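Local coordinates for conserved protein (Methanosarcina mazei, PDB 2NR4), which is of unknown function but binds flavin mononucleotide in a barrel domain that probably belongs to the FMN-binding split-barrel family, at residues F57-K62 against S133-L138. Residues are numbered along the deposited sequence; the frame is centred on the assembly and turned at random.
With FMN (flavin mononucleotide), chain C.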
loop_
_atom_site.group_PDB
_atom_site.type_symbol
_atom_site.label_atom_id
_atom_site.label_comp_id
_atom_site.label_asym_id
_atom_site.label_seq_id
_atom_site.Cartn_x
_atom_site.Cartn_y
_atom_site.Cartn_z
ATOM N N PHE A 57 14.326 -8.322 -11.389
ATOM C CA PHE A 57 14.036 -8.463 -12.814
ATOM C C PHE A 57 12.642 -7.961 -13.184
ATOM O O PHE A 57 11.804 -7.706 -12.305
ATOM C CB PHE A 57 14.201 -9.879 -13.307
ATOM C CG PHE A 57 13.244 -10.885 -12.702
ATOM C CD1 PHE A 57 12.117 -11.279 -13.401
ATOM C CD2 PHE A 57 13.542 -11.496 -11.481
ATOM C CE1 PHE A 57 11.240 -12.230 -12.856
ATOM C CE2 PHE A 57 12.677 -12.459 -10.928
ATOM C CZ PHE A 57 11.545 -12.822 -11.620
ATOM N N VAL A 58 12.422 -7.801 -14.485
ATOM C CA VAL A 58 11.127 -7.313 -14.976
ATOM C C VAL A 58 10.627 -8.244 -16.044
ATOM O O VAL A 58 11.414 -8.876 -16.741
ATOM C CB VAL A 58 11.138 -5.820 -15.542
ATOM C CG1 VAL A 58 11.308 -4.823 -14.473
ATOM C CG2 VAL A 58 12.202 -5.621 -16.657
ATOM N N ARG A 59 9.297 -8.331 -16.169
ATOM C CA ARG A 59 8.701 -9.108 -17.235
ATOM C C ARG A 59 7.878 -8.070 -17.942
ATOM O O ARG A 59 6.912 -7.547 -17.369
ATOM C CB ARG A 59 7.767 -10.214 -16.701
ATOM C CG ARG A 59 8.397 -11.266 -15.816
ATOM C CD ARG A 59 7.500 -12.550 -15.722
ATOM N NE ARG A 59 8.081 -13.580 -14.835
ATOM C CZ ARG A 59 8.756 -14.658 -15.240
ATOM N NH1 ARG A 59 8.920 -14.918 -16.528
ATOM N NH2 ARG A 59 9.254 -15.508 -14.341
ATOM N N LEU A 60 8.288 -7.712 -19.146
ATOM C CA LEU A 60 7.565 -6.704 -19.913
ATOM C C LEU A 60 6.741 -7.345 -21.044
ATOM O O LEU A 60 7.250 -8.123 -21.841
ATOM C CB LEU A 60 8.544 -5.685 -20.495
ATOM C CG LEU A 60 9.677 -5.164 -19.623
ATOM C CD1 LEU A 60 10.709 -4.454 -20.475
ATOM C CD2 LEU A 60 9.104 -4.185 -18.610
ATOM N N PHE A 61 5.459 -7.007 -21.110
ATOM C CA PHE A 61 4.600 -7.404 -22.207
ATOM C C PHE A 61 5.131 -6.859 -23.532
ATOM O O PHE A 61 5.463 -5.674 -23.651
ATOM C CB PHE A 61 3.167 -6.917 -21.953
ATOM C CG PHE A 61 2.467 -7.668 -20.853
ATOM C CD1 PHE A 61 2.316 -9.057 -20.930
ATOM C CD2 PHE A 61 1.958 -6.999 -19.750
ATOM C CE1 PHE A 61 1.664 -9.769 -19.916
ATOM C CE2 PHE A 61 1.322 -7.691 -18.728
ATOM C CZ PHE A 61 1.171 -9.087 -18.806
ATOM N N LYS A 62 5.264 -7.735 -24.522
ATOM C CA LYS A 62 5.836 -7.317 -25.778
ATOM C C LYS A 62 4.891 -6.327 -26.457
ATOM O O LYS A 62 3.674 -6.489 -26.388
ATOM C CB LYS A 62 6.090 -8.520 -26.692
ATOM C CG LYS A 62 7.216 -9.427 -26.258
ATOM C CD LYS A 62 7.556 -10.477 -27.327
ATOM C CE LYS A 62 7.167 -11.878 -26.854
ATOM N NZ LYS A 62 7.652 -12.973 -27.755
ATOM N N SER A 133 6.448 -12.359 -23.415
ATOM C CA SER A 133 7.103 -11.384 -22.560
ATOM C C SER A 133 8.589 -11.285 -22.838
ATOM O O SER A 133 9.205 -12.224 -23.359
ATOM C CB SER A 133 6.933 -11.751 -21.086
ATOM O OG SER A 133 5.739 -11.196 -20.576
ATOM N N LEU A 134 9.146 -10.122 -22.519
ATOM C CA LEU A 134 10.578 -9.960 -22.512
ATOM C C LEU A 134 10.983 -9.858 -21.052
ATOM O O LEU A 134 10.491 -8.994 -20.318
ATOM C CB LEU A 134 10.962 -8.694 -23.244
ATOM C CG LEU A 134 12.453 -8.365 -23.167
ATOM C CD1 LEU A 134 13.251 -9.270 -24.160
ATOM C CD2 LEU A 134 12.665 -6.880 -23.435
ATOM N N VAL A 135 11.879 -10.742 -20.635
ATOM C CA VAL A 135 12.405 -10.709 -19.271
ATOM C C VAL A 135 13.812 -10.110 -19.341
ATOM O O VAL A 135 14.569 -10.389 -20.291
ATOM C CB VAL A 135 12.407 -12.090 -18.648
ATOM C CG1 VAL A 135 12.915 -12.043 -17.211
ATOM C CG2 VAL A 135 10.995 -12.685 -18.693
ATOM N N ALA A 136 14.112 -9.265 -18.371
ATOM C CA ALA A 136 15.445 -8.670 -18.177
ATOM C C ALA A 136 15.792 -8.608 -16.697
ATOM O O ALA A 136 14.950 -8.245 -15.870
ATOM C CB ALA A 136 15.489 -7.261 -18.772
ATOM N N ASP A 137 17.038 -8.933 -16.353
ATOM C CA ASP A 137 17.518 -8.660 -15.001
ATOM C C ASP A 137 17.980 -7.214 -14.929
ATOM O O ASP A 137 18.218 -6.590 -15.991
ATOM C CB ASP A 137 18.642 -9.636 -14.634
ATOM C CG ASP A 137 18.235 -11.067 -14.859
ATOM O OD1 ASP A 137 17.185 -11.467 -14.310
ATOM O OD2 ASP A 137 18.924 -11.805 -15.611
ATOM N N LEU A 138 18.102 -6.678 -13.714
ATOM C CA LEU A 138 18.377 -5.279 -13.481
ATOM C C LEU A 138 19.604 -5.045 -12.621
ATOM O O LEU A 138 19.700 -5.564 -11.498
ATOM C CB LEU A 138 17.190 -4.599 -12.801
ATOM C CG LEU A 138 15.855 -4.647 -13.580
ATOM C CD1 LEU A 138 14.782 -3.989 -12.746
ATOM C CD2 LEU A 138 15.944 -3.951 -14.953
HETATM N N1 FMN C . 3.186 -4.308 -17.847
HETATM C C2 FMN C . 4.323 -5.071 -18.004
HETATM O O2 FMN C . 4.734 -5.283 -19.142
HETATM N N3 FMN C . 4.962 -5.609 -16.908
HETATM C C4 FMN C . 4.478 -5.367 -15.631
HETATM O O4 FMN C . 5.145 -5.650 -14.643
HETATM C C4A FMN C . 3.336 -4.588 -15.464
HETATM N N5 FMN C . 2.827 -4.340 -14.199
HETATM C C5A FMN C . 1.700 -3.549 -14.029
HETATM C C6 FMN C . 1.211 -3.294 -12.741
HETATM C C7 FMN C . 0.087 -2.502 -12.560
HETATM C C7M FMN C . -0.444 -2.313 -11.166
HETATM C C8 FMN C . -0.569 -1.974 -13.693
HETATM C C8M FMN C . -1.674 -0.995 -13.559
HETATM C C9 FMN C . -0.092 -2.228 -14.986
HETATM C C9A FMN C . 1.063 -3.015 -15.150
HETATM N N10 FMN C . 1.567 -3.281 -16.425
HETATM C C10 FMN C . 2.692 -4.062 -16.583
HETATM C "C1'" FMN C . 0.802 -2.850 -17.641
HETATM C "C2'" FMN C . 1.421 -1.560 -18.166
HETATM O "O2'" FMN C . 1.518 -0.626 -17.124
HETATM C "C3'" FMN C . 0.499 -0.987 -19.216
HETATM O "O3'" FMN C . 0.409 -1.913 -20.286
HETATM C "C4'" FMN C . 0.975 0.386 -19.684
HETATM O "O4'" FMN C . -0.096 0.916 -20.424
HETATM C "C5'" FMN C . 2.240 0.302 -20.549
HETATM O "O5'" FMN C . 2.443 1.514 -21.246
HETATM P P FMN C . 3.741 1.859 -22.157
HETATM O O1P FMN C . 3.351 1.448 -23.587
HETATM O O2P FMN C . 4.923 0.974 -21.697
HETATM O O3P FMN C . 3.955 3.373 -22.092
#
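Leu134 O and Leu60 O each accept one backbone N-H of the facing strand and have a CA-H there as a weaker second neighbour. Leu134 O accepts Leu60 N at 2.8 Å, nearly straight at the hydrogen (175°), with Arg59 CA as a long, bent CA-H...O contact; Leu60 O takes Leu134 N, and Ser133 CA lies 3.3 Å from Leu60 O. Val58 and Ala136 form the second hydrogen-bonded pair of this antiparallel join between barrel strands 57-61 and 133-145. On the face carrying Phe57, Arg59 and Val135, the valine reaches both neighbours: CG1, set anti to its own backbone N (chi1 -178°), lies 4.0 Å from Phe57 CD1, while CG2 lies 3.7 Å from Arg59 NH1. Arg59 NE meanwhile sits at the edge of the Phe57 ring, in its plane. With an alanine at Val135, both branches vanish, and the Phe57 ring and Arg59 guanidinium would probably be freer to turn. The other face buries Val58 CG1 against Leu138 CD1 (4.0 Å). Arg59 O accepts flavin N3 (2.8 Å) and Phe61 N donates to flavin O2 (2.7 Å). The peptides Arg59-Leu60 and Leu60-Phe61 thus each serve both strand 133-145 and the flavin's pyrimidine ring.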